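Long-range contacts in DNA/pantothenate metabolism flavoprotein (Streptomyces sparsogenes DSM 40356, PDB 7CFU), which probably catalyses an FMN-dependent decarboxylation of cysteine and binds flavin mononucleotide between subunits: residues W26-S31 and I104-T108; E52-V56 and L95-A99; V40-L44 and F187-S192. All coordinates share one frame; numbering follows the deposited sequence.

Contact 1 of 3, residues W26-S31 and I104-T108. With FMN (flavin mononucleotide), chain Y.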
ATOM      1  N   TRP A  26      11.799 -10.118 -30.797  1.00 31.16           N
ATOM      2  CA  TRP A  26      12.224 -11.304 -30.057  1.00 34.65           C
ATOM      3  C   TRP A  26      11.355 -11.480 -28.813  1.00 38.32           C
ATOM      4  O   TRP A  26      11.465 -10.699 -27.862  1.00 36.81           O
ATOM      5  CB  TRP A  26      13.701 -11.167 -29.697  1.00 32.88           C
ATOM      6  CG  TRP A  26      14.313 -12.279 -28.936  1.00 35.13           C
ATOM      7  CD1 TRP A  26      13.727 -13.450 -28.552  1.00 36.85           C
ATOM      8  CD2 TRP A  26      15.652 -12.316 -28.434  1.00 37.95           C
ATOM      9  NE1 TRP A  26      14.623 -14.213 -27.835  1.00 36.16           N
ATOM     10  CE2 TRP A  26      15.814 -13.542 -27.757  1.00 33.42           C
ATOM     11  CE3 TRP A  26      16.734 -11.435 -28.502  1.00 34.79           C
ATOM     12  CZ2 TRP A  26      17.010 -13.907 -27.154  1.00 34.85           C
ATOM     13  CZ3 TRP A  26      17.921 -11.799 -27.902  1.00 38.73           C
ATOM     14  CH2 TRP A  26      18.050 -13.025 -27.237  1.00 41.14           C
ATOM     15  N   GLY A  27      10.507 -12.507 -28.806  1.00 35.93           N
ATOM     16  CA  GLY A  27       9.673 -12.805 -27.643  1.00 33.53           C
ATOM     17  C   GLY A  27      10.314 -13.819 -26.708  1.00 34.39           C
ATOM     18  O   GLY A  27      10.867 -14.824 -27.149  1.00 35.06           O
ATOM     19  N   VAL A  28      10.181 -13.574 -25.400  1.00 30.57           N
ATOM     20  CA  VAL A  28      10.808 -14.406 -24.372  1.00 30.90           C
ATOM     21  C   VAL A  28       9.722 -14.913 -23.431  1.00 31.40           C
ATOM     22  O   VAL A  28       8.987 -14.118 -22.832  1.00 29.18           O
ATOM     23  CB  VAL A  28      11.889 -13.648 -23.577  1.00 31.57           C
ATOM     24  CG1 VAL A  28      12.512 -14.565 -22.537  1.00 23.82           C
ATOM     25  CG2 VAL A  28      12.972 -13.093 -24.491  1.00 33.37           C
ATOM     26  N   CYS A  29       9.626 -16.232 -23.291  1.00 31.00           N
ATOM     27  CA  CYS A  29       8.645 -16.838 -22.400  1.00 27.23           C
ATOM     28  C   CYS A  29       9.332 -17.354 -21.138  1.00 27.36           C
ATOM     29  O   CYS A  29      10.559 -17.439 -21.056  1.00 29.14           O
ATOM     30  CB  CYS A  29       7.901 -17.969 -23.113  1.00 28.08           C
ATOM     31  SG  CYS A  29       7.090 -17.467 -24.643  1.00 27.42           S
ATOM     32  N   GLY A  30       8.515 -17.703 -20.144  1.00 28.82           N
ATOM     33  CA  GLY A  30       9.017 -18.126 -18.851  1.00 21.53           C
ATOM     34  C   GLY A  30       9.513 -19.561 -18.832  1.00 33.29           C
ATOM     35  O   GLY A  30       8.866 -20.444 -18.252  1.00 27.90           O
ATOM     36  N   SER A  31      10.654 -19.810 -19.479  1.00 32.75           N
ATOM     37  CA  SER A  31      11.277 -21.123 -19.541  1.00 32.77           C
ATOM     38  C   SER A  31      12.646 -21.075 -18.869  1.00 41.52           C
ATOM     39  O   SER A  31      13.281 -20.017 -18.816  1.00 30.49           O
ATOM     40  CB  SER A  31      11.426 -21.586 -20.999  1.00 30.31           C
ATOM     41  OG  SER A  31      12.436 -22.577 -21.137  1.00 33.01           O
ATOM     42  N   ILE A 104      10.513 -16.355 -31.239  1.00 33.74           N
ATOM     43  CA  ILE A 104      10.066 -16.694 -29.897  1.00 30.33           C
ATOM     44  C   ILE A 104      11.087 -17.669 -29.326  1.00 37.00           C
ATOM     45  O   ILE A 104      11.143 -18.836 -29.738  1.00 30.08           O
ATOM     46  CB  ILE A 104       8.657 -17.298 -29.908  1.00 29.89           C
ATOM     47  CG1 ILE A 104       7.739 -16.502 -30.832  1.00 33.63           C
ATOM     48  CG2 ILE A 104       8.086 -17.348 -28.502  1.00 29.00           C
ATOM     49  CD1 ILE A 104       7.518 -15.087 -30.379  1.00 36.77           C
ATOM     50  N   LEU A 105      11.903 -17.195 -28.383  1.00 31.66           N
ATOM     51  CA  LEU A 105      13.014 -18.003 -27.893  1.00 35.19           C
ATOM     52  C   LEU A 105      13.407 -17.556 -26.491  1.00 31.11           C
ATOM     53  O   LEU A 105      13.895 -16.433 -26.317  1.00 33.38           O
ATOM     54  CB  LEU A 105      14.216 -17.883 -28.846  1.00 34.89           C
ATOM     55  CG  LEU A 105      15.462 -18.758 -28.652  1.00 33.85           C
ATOM     56  CD1 LEU A 105      16.241 -18.822 -29.962  1.00 38.27           C
ATOM     57  CD2 LEU A 105      16.375 -18.287 -27.511  1.00 30.39           C
ATOM     58  N   PRO A 106      13.243 -18.401 -25.469  1.00 30.38           N
ATOM     59  CA  PRO A 106      12.581 -19.703 -25.548  1.00 30.09           C
ATOM     60  C   PRO A 106      11.070 -19.548 -25.549  1.00 32.38           C
ATOM     61  O   PRO A 106      10.544 -18.578 -25.002  1.00 29.68           O
ATOM     62  CB  PRO A 106      13.034 -20.403 -24.271  1.00 32.13           C
ATOM     63  CG  PRO A 106      13.181 -19.263 -23.291  1.00 31.14           C
ATOM     64  CD  PRO A 106      13.735 -18.113 -24.108  1.00 23.94           C
ATOM     65  N   ALA A 107      10.379 -20.489 -26.166  1.00 26.78           N
ATOM     66  CA  ALA A 107       8.931 -20.559 -26.080  1.00 29.49           C
ATOM     67  C   ALA A 107       8.555 -21.622 -25.062  1.00 30.41           C
ATOM     68  O   ALA A 107       9.232 -22.645 -24.941  1.00 32.15           O
ATOM     69  CB  ALA A 107       8.308 -20.877 -27.439  1.00 24.58           C
ATOM     70  N   THR A 108       7.492 -21.367 -24.313  1.00 30.43           N
ATOM     71  CA  THR A 108       6.965 -22.374 -23.407  1.00 28.82           C
ATOM     72  C   THR A 108       5.965 -23.252 -24.141  1.00 27.98           C
ATOM     73  O   THR A 108       5.470 -22.900 -25.215  1.00 28.70           O
ATOM     74  CB  THR A 108       6.272 -21.715 -22.225  1.00 26.05           C
ATOM     75  OG1 THR A 108       5.386 -20.714 -22.737  1.00 25.14           O
ATOM     76  CG2 THR A 108       7.303 -21.083 -21.278  1.00 25.47           C
TER
HETATM   77  N1  FMN Y 301       7.398 -24.276 -18.997  1.00 30.00           N
HETATM   78  C2  FMN Y 301       7.801 -24.790 -20.206  1.00 31.37           C
HETATM   79  O2  FMN Y 301       6.954 -25.092 -21.032  1.00 34.66           O
HETATM   80  N3  FMN Y 301       9.141 -24.945 -20.493  1.00 33.30           N
HETATM   81  C4  FMN Y 301      10.089 -24.602 -19.550  1.00 33.06           C
HETATM   82  O4  FMN Y 301      11.283 -24.752 -19.804  1.00 33.04           O
HETATM   83  C4A FMN Y 301       9.684 -24.096 -18.321  1.00 26.83           C
HETATM   84  N5  FMN Y 301      10.616 -23.738 -17.372  1.00 31.54           N
HETATM   85  C5A FMN Y 301      10.207 -23.214 -16.163  1.00 29.98           C
HETATM   86  C6  FMN Y 301      11.159 -22.863 -15.219  1.00 25.97           C
HETATM   87  C7  FMN Y 301      10.757 -22.336 -14.001  1.00 29.17           C
HETATM   88  C7M FMN Y 301      11.793 -21.950 -12.977  1.00 27.47           C
HETATM   89  C8  FMN Y 301       9.404 -22.175 -13.720  1.00 28.45           C
HETATM   90  C8M FMN Y 301       8.991 -21.610 -12.382  1.00 26.27           C
HETATM   91  C9  FMN Y 301       8.445 -22.533 -14.666  1.00 26.09           C
HETATM   92  C9A FMN Y 301       8.851 -23.055 -15.889  1.00 30.81           C
HETATM   93  N10 FMN Y 301       7.918 -23.429 -16.845  1.00 32.67           N
HETATM   94  C10 FMN Y 301       8.333 -23.930 -18.055  1.00 27.14           C
HETATM   95  C1' FMN Y 301       6.456 -23.261 -16.590  1.00 29.26           C
HETATM   96  C2' FMN Y 301       6.009 -21.956 -17.229  1.00 28.75           C
HETATM   97  O2' FMN Y 301       6.768 -20.875 -16.706  1.00 31.42           O
HETATM   98  C3' FMN Y 301       4.505 -21.783 -17.021  1.00 32.78           C
HETATM   99  O3' FMN Y 301       3.814 -22.728 -17.813  1.00 30.70           O
HETATM  100  C4' FMN Y 301       4.021 -20.355 -17.313  1.00 30.90           C
HETATM  101  O4' FMN Y 301       2.630 -20.266 -17.060  1.00 32.92           O
HETATM  102  C5' FMN Y 301       4.297 -19.959 -18.753  1.00 31.85           C
HETATM  103  O5' FMN Y 301       4.045 -18.576 -18.910  1.00 30.18           O
HETATM  104  P   FMN Y 301       4.286 -17.851 -20.320  1.00 28.94           P
HETATM  105  O1P FMN Y 301       3.250 -16.765 -20.490  1.00 28.58           O
HETATM  106  O2P FMN Y 301       5.692 -17.356 -20.329  1.00 27.65           O
HETATM  107  O3P FMN Y 301       4.116 -18.809 -21.483  1.00 30.84           O
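Trp26 turns the edge of its indole to the backbone of Leu105: NE1 donates to Leu105 O at 2.8 Å with an N-H...O angle of 163°, and the oxygen lies close to the ring plane. The donor sits in the carbonyl plane, on a lone pair. With CG anti to the backbone N (chi1 180°), the indole is carried across to the neighbouring strand, and this bond fixes the rotation of a buried ring. The backbones run parallel, Leu105 N giving its hydrogen to Gly27 O at 2.9 Å. At Pro106, which follows a cis peptide bond, the strand turns a corner, yet Pro106 O still accepts from Cys29 N at 3.0 Å. The proline ring lies against Ser31, Pro106 CG to Ser31 CB 3.7 Å, while Cys29 points toward the other segment and lays SG beside Ile104 CG2 and Ala107 CA.

Beyond the corner both segments meet FMN. Gly30 N donates almost straight to O2P, and Thr108 OG1 reaches O3P at 2.6 Å; the same hydroxyl caps the N-terminus of helix 109-117 through Phe111 N. Gly30 O receives the ribityl O2' hydroxyl, and Ser31 OG donates to the flavin O4 at 2.8 Å. Phosphate, ribityl chain and ring are thus gripped at the C-terminal ends of parallel strands, as in Rossmann-like flavoproteins. Helix 37-48 packs on Trp26, strand 52-57 flanks strand 23-28, and strand 135-139 lies beyond Ile104 and Leu105.

Contact 2 of 3, residues E52-V56 and L95-A99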
ATOM      1  N   GLU A  52      18.985  -3.840 -35.045  1.00 58.92           N
ATOM      2  CA  GLU A  52      17.783  -3.389 -34.342  1.00 61.51           C
ATOM      3  C   GLU A  52      17.050  -4.615 -33.796  1.00 53.69           C
ATOM      4  O   GLU A  52      16.483  -5.402 -34.563  1.00 57.94           O
ATOM      5  CB  GLU A  52      16.861  -2.566 -35.241  1.00 65.23           C
ATOM      6  CG  GLU A  52      17.441  -1.236 -35.701  1.00 70.94           C
ATOM      7  CD  GLU A  52      16.461  -0.443 -36.561  1.00 82.19           C
ATOM      8  OE1 GLU A  52      15.350  -0.942 -36.844  1.00 84.58           O
ATOM      9  OE2 GLU A  52      16.816   0.677 -36.980  1.00 92.74           O
ATOM     10  N   ILE A  53      17.084  -4.785 -32.476  1.00 43.90           N
ATOM     11  CA  ILE A  53      16.446  -5.906 -31.796  1.00 45.10           C
ATOM     12  C   ILE A  53      15.571  -5.347 -30.682  1.00 49.55           C
ATOM     13  O   ILE A  53      16.066  -4.623 -29.814  1.00 50.54           O
ATOM     14  CB  ILE A  53      17.480  -6.891 -31.226  1.00 46.96           C
ATOM     15  CG1 ILE A  53      18.380  -7.437 -32.332  1.00 46.91           C
ATOM     16  CG2 ILE A  53      16.788  -8.022 -30.466  1.00 44.31           C
ATOM     17  CD1 ILE A  53      19.505  -8.290 -31.813  1.00 48.45           C
ATOM     18  N   ARG A  54      14.270  -5.662 -30.715  1.00 45.58           N
ATOM     19  CA  ARG A  54      13.334  -5.305 -29.650  1.00 41.45           C
ATOM     20  C   ARG A  54      12.733  -6.571 -29.041  1.00 40.19           C
ATOM     21  O   ARG A  54      12.375  -7.505 -29.766  1.00 36.38           O
ATOM     22  CB  ARG A  54      12.208  -4.406 -30.170  1.00 42.57           C
ATOM     23  CG  ARG A  54      12.671  -3.055 -30.692  1.00 52.46           C
ATOM     24  CD  ARG A  54      11.496  -2.190 -31.130  1.00 42.73           C
ATOM     25  NE  ARG A  54      11.945  -0.866 -31.550  1.00 65.56           N
ATOM     26  CZ  ARG A  54      12.157   0.160 -30.727  1.00 71.82           C
ATOM     27  NH1 ARG A  54      11.962   0.023 -29.420  1.00 66.38           N
ATOM     28  NH2 ARG A  54      12.568   1.327 -31.214  1.00 63.57           N
ATOM     29  N   THR A  55      12.621  -6.601 -27.711  1.00 39.26           N
ATOM     30  CA  THR A  55      12.161  -7.775 -26.980  1.00 36.31           C
ATOM     31  C   THR A  55      10.797  -7.558 -26.331  1.00 37.41           C
ATOM     32  O   THR A  55      10.437  -6.444 -25.937  1.00 34.61           O
ATOM     33  CB  THR A  55      13.160  -8.182 -25.898  1.00 39.23           C
ATOM     34  OG1 THR A  55      13.380  -7.077 -25.016  1.00 45.80           O
ATOM     35  CG2 THR A  55      14.481  -8.624 -26.518  1.00 39.59           C
ATOM     36  N   VAL A  56      10.032  -8.646 -26.258  1.00 34.08           N
ATOM     37  CA  VAL A  56       8.772  -8.730 -25.530  1.00 32.61           C
ATOM     38  C   VAL A  56       8.873  -9.912 -24.575  1.00 39.42           C
ATOM     39  O   VAL A  56       9.222 -11.021 -24.998  1.00 35.83           O
ATOM     40  CB  VAL A  56       7.564  -8.903 -26.476  1.00 31.09           C
ATOM     41  CG1 VAL A  56       6.256  -8.958 -25.692  1.00 32.12           C
ATOM     42  CG2 VAL A  56       7.515  -7.796 -27.491  1.00 31.04           C
ATOM     43  N   LEU A  95       4.405  -3.164 -32.534  1.00 39.78           N
ATOM     44  CA  LEU A  95       5.468  -4.163 -32.623  1.00 39.19           C
ATOM     45  C   LEU A  95       5.242  -5.108 -33.801  1.00 33.90           C
ATOM     46  O   LEU A  95       6.197  -5.490 -34.485  1.00 37.32           O
ATOM     47  CB  LEU A  95       5.574  -4.940 -31.316  1.00 32.53           C
ATOM     48  CG  LEU A  95       6.055  -4.112 -30.132  1.00 39.90           C
ATOM     49  CD1 LEU A  95       5.834  -4.875 -28.840  1.00 34.31           C
ATOM     50  CD2 LEU A  95       7.522  -3.764 -30.305  1.00 41.77           C
ATOM     51  N   GLY A  96       3.991  -5.493 -34.057  1.00 35.50           N
ATOM     52  CA  GLY A  96       3.719  -6.386 -35.175  1.00 39.68           C
ATOM     53  C   GLY A  96       4.074  -5.766 -36.515  1.00 43.27           C
ATOM     54  O   GLY A  96       4.604  -6.438 -37.403  1.00 40.45           O
ATOM     55  N   ALA A  97       3.799  -4.471 -36.679  1.00 35.43           N
ATOM     56  CA  ALA A  97       4.157  -3.806 -37.925  1.00 42.11           C
ATOM     57  C   ALA A  97       5.660  -3.565 -38.029  1.00 43.47           C
ATOM     58  O   ALA A  97       6.206  -3.525 -39.137  1.00 45.38           O
ATOM     59  CB  ALA A  97       3.396  -2.486 -38.056  1.00 37.08           C
ATOM     60  N   TRP A  98       6.339  -3.369 -36.899  1.00 43.27           N
ATOM     61  CA  TRP A  98       7.766  -3.070 -36.936  1.00 34.69           C
ATOM     62  C   TRP A  98       8.608  -4.287 -37.309  1.00 42.62           C
ATOM     63  O   TRP A  98       9.656  -4.141 -37.948  1.00 38.63           O
ATOM     64  CB  TRP A  98       8.192  -2.507 -35.584  1.00 36.76           C
ATOM     65  CG  TRP A  98       9.657  -2.243 -35.436  1.00 44.68           C
ATOM     66  CD1 TRP A  98      10.311  -1.081 -35.730  1.00 39.18           C
ATOM     67  CD2 TRP A  98      10.650  -3.142 -34.916  1.00 43.42           C
ATOM     68  NE1 TRP A  98      11.646  -1.205 -35.441  1.00 41.50           N
ATOM     69  CE2 TRP A  98      11.883  -2.458 -34.939  1.00 47.39           C
ATOM     70  CE3 TRP A  98      10.619  -4.452 -34.442  1.00 42.15           C
ATOM     71  CZ2 TRP A  98      13.073  -3.043 -34.501  1.00 44.20           C
ATOM     72  CZ3 TRP A  98      11.804  -5.034 -34.008  1.00 42.34           C
ATOM     73  CH2 TRP A  98      13.011  -4.333 -34.045  1.00 44.42           C
ATOM     74  N   ALA A  99       8.162  -5.489 -36.949  1.00 41.49           N
ATOM     75  CA  ALA A  99       9.017  -6.666 -37.032  1.00 37.95           C
ATOM     76  C   ALA A  99       9.228  -7.085 -38.482  1.00 42.35           C
ATOM     77  O   ALA A  99       8.279  -7.149 -39.267  1.00 34.27           O
ATOM     78  CB  ALA A  99       8.405  -7.817 -36.233  1.00 38.01           C
TER
HETATM   79  O   HOH W   1      13.647   0.880 -36.070  1.00 52.92           O
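Arg54 lays its aliphatic chain over one face of the Trp98 indole, and this is the tight part of the contact. CD stands 3.7 Å from the centroid of the six-membered ring of Trp98 and only 7° off the normal, a CH-pi contact centred on the ring, while Arg54 CG reaches Trp98 CH2 at 3.6 Å. Two torsions explain the fit: Arg54 runs extended from CG to NE, and Trp98 holds CG anti to its own N (chi1 176°), which swings the indole off the helix toward strand 52-57. The guanidinium stands nearly upright on the ring, the planes 81° apart, so it does not stack. Its CZ is 5.2 Å from the centroid of the Trp98 five-membered ring, at most a weak cation-pi attraction. A second close point lies farther along the strand, where Val56 CG2 meets Leu95 CD1 at 3.6 Å; both side chains also touch helix 123-130.

The other end is looser and more open to solvent. Exposed Glu52 brings CB to 3.9 Å from Trp98 CZ2, but its carboxylate joins the indole through a water, which donates to Glu52 OE1 at 2.6 Å and accepts from Trp98 NE1 at 3.0 Å. The water lies in the ring plane at the indole edge, so the N-H is satisfied by the water, with no direct hydrogen bond to the acid. Arg23 makes a further cation-pi contact with Trp98.

Strand 52-57 is the outermost strand of the parallel sheet within this chain, and helix 91-98 covers one face before the chain enters strand 101-107. A helix laid on a parallel sheet in this way is the arrangement of a Rossmann-like, three-layer alpha/beta/alpha flavoprotein.

Contact 3 of 3, residues V40-L44 and F187-S192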
ATOM      1  N   VAL A  40      22.462 -15.619 -26.615  1.00 51.93           N
ATOM      2  CA  VAL A  40      21.840 -15.517 -27.936  1.00 46.57           C
ATOM      3  C   VAL A  40      21.944 -14.093 -28.467  1.00 43.26           C
ATOM      4  O   VAL A  40      22.151 -13.873 -29.666  1.00 38.60           O
ATOM      5  CB  VAL A  40      20.377 -15.999 -27.881  1.00 43.33           C
ATOM      6  CG1 VAL A  40      19.681 -15.757 -29.213  1.00 37.84           C
ATOM      7  CG2 VAL A  40      20.321 -17.473 -27.518  1.00 35.52           C
ATOM      8  N   ASN A  41      21.813 -13.104 -27.583  1.00 43.71           N
ATOM      9  CA  ASN A  41      21.904 -11.715 -28.014  1.00 49.18           C
ATOM     10  C   ASN A  41      23.295 -11.393 -28.547  1.00 47.73           C
ATOM     11  O   ASN A  41      23.431 -10.740 -29.586  1.00 46.16           O
ATOM     12  CB  ASN A  41      21.527 -10.790 -26.858  1.00 44.36           C
ATOM     13  CG  ASN A  41      21.542  -9.334 -27.256  1.00 56.08           C
ATOM     14  OD1 ASN A  41      20.732  -8.900 -28.075  1.00 55.30           O
ATOM     15  ND2 ASN A  41      22.442  -8.562 -26.660  1.00 48.08           N
ATOM     16  N   ALA A  42      24.338 -11.879 -27.867  1.00 51.32           N
ATOM     17  CA  ALA A  42      25.705 -11.675 -28.340  1.00 49.15           C
ATOM     18  C   ALA A  42      25.931 -12.346 -29.691  1.00 52.87           C
ATOM     19  O   ALA A  42      26.609 -11.786 -30.561  1.00 59.62           O
ATOM     20  CB  ALA A  42      26.704 -12.203 -27.310  1.00 49.14           C
ATOM     21  N   TRP A  43      25.384 -13.551 -29.881  1.00 43.16           N
ATOM     22  CA  TRP A  43      25.491 -14.220 -31.177  1.00 50.03           C
ATOM     23  C   TRP A  43      24.791 -13.424 -32.268  1.00 53.86           C
ATOM     24  O   TRP A  43      25.310 -13.293 -33.382  1.00 55.48           O
ATOM     25  CB  TRP A  43      24.908 -15.631 -31.103  1.00 48.47           C
ATOM     26  CG  TRP A  43      24.799 -16.295 -32.447  1.00 58.25           C
ATOM     27  CD1 TRP A  43      25.818 -16.836 -33.175  1.00 64.56           C
ATOM     28  CD2 TRP A  43      23.609 -16.477 -33.229  1.00 55.33           C
ATOM     29  NE1 TRP A  43      25.337 -17.352 -34.354  1.00 53.88           N
ATOM     30  CE2 TRP A  43      23.985 -17.141 -34.414  1.00 57.85           C
ATOM     31  CE3 TRP A  43      22.264 -16.148 -33.040  1.00 59.98           C
ATOM     32  CZ2 TRP A  43      23.064 -17.484 -35.405  1.00 58.21           C
ATOM     33  CZ3 TRP A  43      21.351 -16.489 -34.027  1.00 57.41           C
ATOM     34  CH2 TRP A  43      21.756 -17.148 -35.195  1.00 56.60           C
ATOM     35  N   LEU A  44      23.603 -12.894 -31.968  1.00 49.38           N
ATOM     36  CA  LEU A  44      22.858 -12.126 -32.956  1.00 48.89           C
ATOM     37  C   LEU A  44      23.607 -10.858 -33.347  1.00 53.57           C
ATOM     38  O   LEU A  44      23.621 -10.471 -34.521  1.00 56.67           O
ATOM     39  CB  LEU A  44      21.468 -11.788 -32.414  1.00 47.15           C
ATOM     40  CG  LEU A  44      20.437 -12.918 -32.412  1.00 47.51           C
ATOM     41  CD1 LEU A  44      19.249 -12.576 -31.511  1.00 36.62           C
ATOM     42  CD2 LEU A  44      19.973 -13.201 -33.823  1.00 51.32           C
ATOM     43  N   PHE A 187      18.704 -23.538 -33.243  1.00 47.64           N
ATOM     44  CA  PHE A 187      17.957 -22.395 -33.737  1.00 48.52           C
ATOM     45  C   PHE A 187      18.762 -21.533 -34.692  1.00 52.84           C
ATOM     46  O   PHE A 187      18.163 -20.777 -35.468  1.00 54.75           O
ATOM     47  CB  PHE A 187      17.486 -21.527 -32.563  1.00 41.95           C
ATOM     48  CG  PHE A 187      18.607 -21.038 -31.682  1.00 48.34           C
ATOM     49  CD1 PHE A 187      19.330 -19.898 -32.015  1.00 46.62           C
ATOM     50  CD2 PHE A 187      18.934 -21.711 -30.516  1.00 41.66           C
ATOM     51  CE1 PHE A 187      20.363 -19.452 -31.208  1.00 48.96           C
ATOM     52  CE2 PHE A 187      19.964 -21.263 -29.704  1.00 39.75           C
ATOM     53  CZ  PHE A 187      20.680 -20.136 -30.050  1.00 48.24           C
ATOM     54  N   GLN A 188      20.098 -21.616 -34.643  1.00 52.85           N
ATOM     55  CA  GLN A 188      20.932 -20.713 -35.435  1.00 55.27           C
ATOM     56  C   GLN A 188      20.616 -20.817 -36.922  1.00 47.48           C
ATOM     57  O   GLN A 188      20.520 -19.800 -37.618  1.00 45.33           O
ATOM     58  CB  GLN A 188      22.409 -20.991 -35.169  1.00 53.39           C
ATOM     59  CG  GLN A 188      22.811 -20.769 -33.721  1.00 59.70           C
ATOM     60  CD  GLN A 188      24.314 -20.656 -33.543  1.00 76.07           C
ATOM     61  OE1 GLN A 188      25.082 -20.917 -34.469  1.00 85.84           O
ATOM     62  NE2 GLN A 188      24.741 -20.266 -32.344  1.00 75.60           N
ATOM     63  N   SER A 189      20.439 -22.038 -37.424  1.00 53.71           N
ATOM     64  CA  SER A 189      20.109 -22.222 -38.833  1.00 57.23           C
ATOM     65  C   SER A 189      18.738 -21.636 -39.163  1.00 57.46           C
ATOM     66  O   SER A 189      18.567 -20.973 -40.196  1.00 52.59           O
ATOM     67  CB  SER A 189      20.158 -23.711 -39.178  1.00 55.34           C
ATOM     68  OG  SER A 189      19.697 -23.953 -40.495  1.00 65.84           O
ATOM     69  N   ALA A 190      17.749 -21.868 -38.296  1.00 51.65           N
ATOM     70  CA  ALA A 190      16.403 -21.363 -38.553  1.00 51.04           C
ATOM     71  C   ALA A 190      16.358 -19.841 -38.522  1.00 45.34           C
ATOM     72  O   ALA A 190      15.704 -19.219 -39.365  1.00 40.76           O
ATOM     73  CB  ALA A 190      15.423 -21.945 -37.534  1.00 43.57           C
ATOM     74  N   ILE A 191      17.047 -19.221 -37.561  1.00 41.46           N
ATOM     75  CA  ILE A 191      17.016 -17.764 -37.466  1.00 43.95           C
ATOM     76  C   ILE A 191      17.747 -17.134 -38.646  1.00 45.55           C
ATOM     77  O   ILE A 191      17.268 -16.152 -39.228  1.00 40.99           O
ATOM     78  CB  ILE A 191      17.586 -17.299 -36.113  1.00 41.31           C
ATOM     79  CG1 ILE A 191      16.642 -17.697 -34.975  1.00 38.94           C
ATOM     80  CG2 ILE A 191      17.823 -15.804 -36.115  1.00 34.71           C
ATOM     81  CD1 ILE A 191      17.136 -17.292 -33.598  1.00 44.53           C
ATOM     82  N   SER A 192      18.920 -17.672 -39.006  1.00 44.57           N
ATOM     83  CA  SER A 192      19.656 -17.166 -40.166  1.00 42.29           C
ATOM     84  C   SER A 192      18.789 -17.205 -41.419  1.00 46.72           C
ATOM     85  O   SER A 192      18.747 -16.241 -42.191  1.00 48.64           O
ATOM     86  CB  SER A 192      20.929 -17.988 -40.382  1.00 45.35           C
ATOM     87  OG  SER A 192      21.781 -17.939 -39.250  1.00 56.55           O
TER
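Trp43 has the most surface buried by the contact: its indole fits as a knob among Phe187, Gln188, Ile191 and Ser192 of the helix 187-199. A trans first torsion extends the ring across the gap between the helices, whose short axes approach to 12.4 Å and cross at -46°. That spacing is wide, and the indole takes up much of it.

Gln188 covers one face of the indole. Its carboxamide lies almost flat on the ring, the planes 14° apart, with Gln188 CD 3.6 Å from Trp43 NE1 and displaced toward the rim. The aliphatic part continues the cover, for Gln188 CG lies 4.0 Å from the centroid of the six-membered ring of Trp43, a CH-pi contact. At the indole edge, near its plane, come Ile191 CG2 and Ser192 OG; that hydroxyl is spent on Gln188 O at 2.8 Å, an oxygen that also accepts from Ser192 N on the opposite face of its plane.

Phe187 presents its edge to the face of Trp43, with the planes at 80° and the centroids 5.9 Å apart, and Phe187 CZ lies 3.7 Å from Val40 CG2. Deeper in, Leu44 CD2 packs on Ile191 CG2, and the sheet residues Trp26, Val103 and Leu105 lie below. With an alanine in place of Trp43, the indole's site between the helices would probably be left as a gap, and the Gln188 amide would lose its stacking surface and be likely to turn.

Across the two segments the helices are therefore joined by dispersion, CH-pi contact, an edge-to-face aromatic pair and amide-ring stacking, so shape complementarity rather than directed polar bonds is likely to set their relative position.

All three contacts are built on or against one parallel sheet, ordered 52-57, 23-28, 101-107, 135-139, 164-165. Contact 1 joins two inner strands and lies about 14 Å, centre to centre, from each of the others; the centres of contacts 2 and 3 are about 16 Å apart. Helix 91-98 of contact 2 and the helix pair of contact 3 pack on the sheet, and Trp26 ties the set together: its N is probably bonded to Arg54 O, while its ring touches Ile53, Val40 and Leu44. Along the chain, contact 2 falls between the segments of both other contacts, whereas contacts 1 and 3 interleave. Helices thus frame the strands whose C-terminal ends bind FMN.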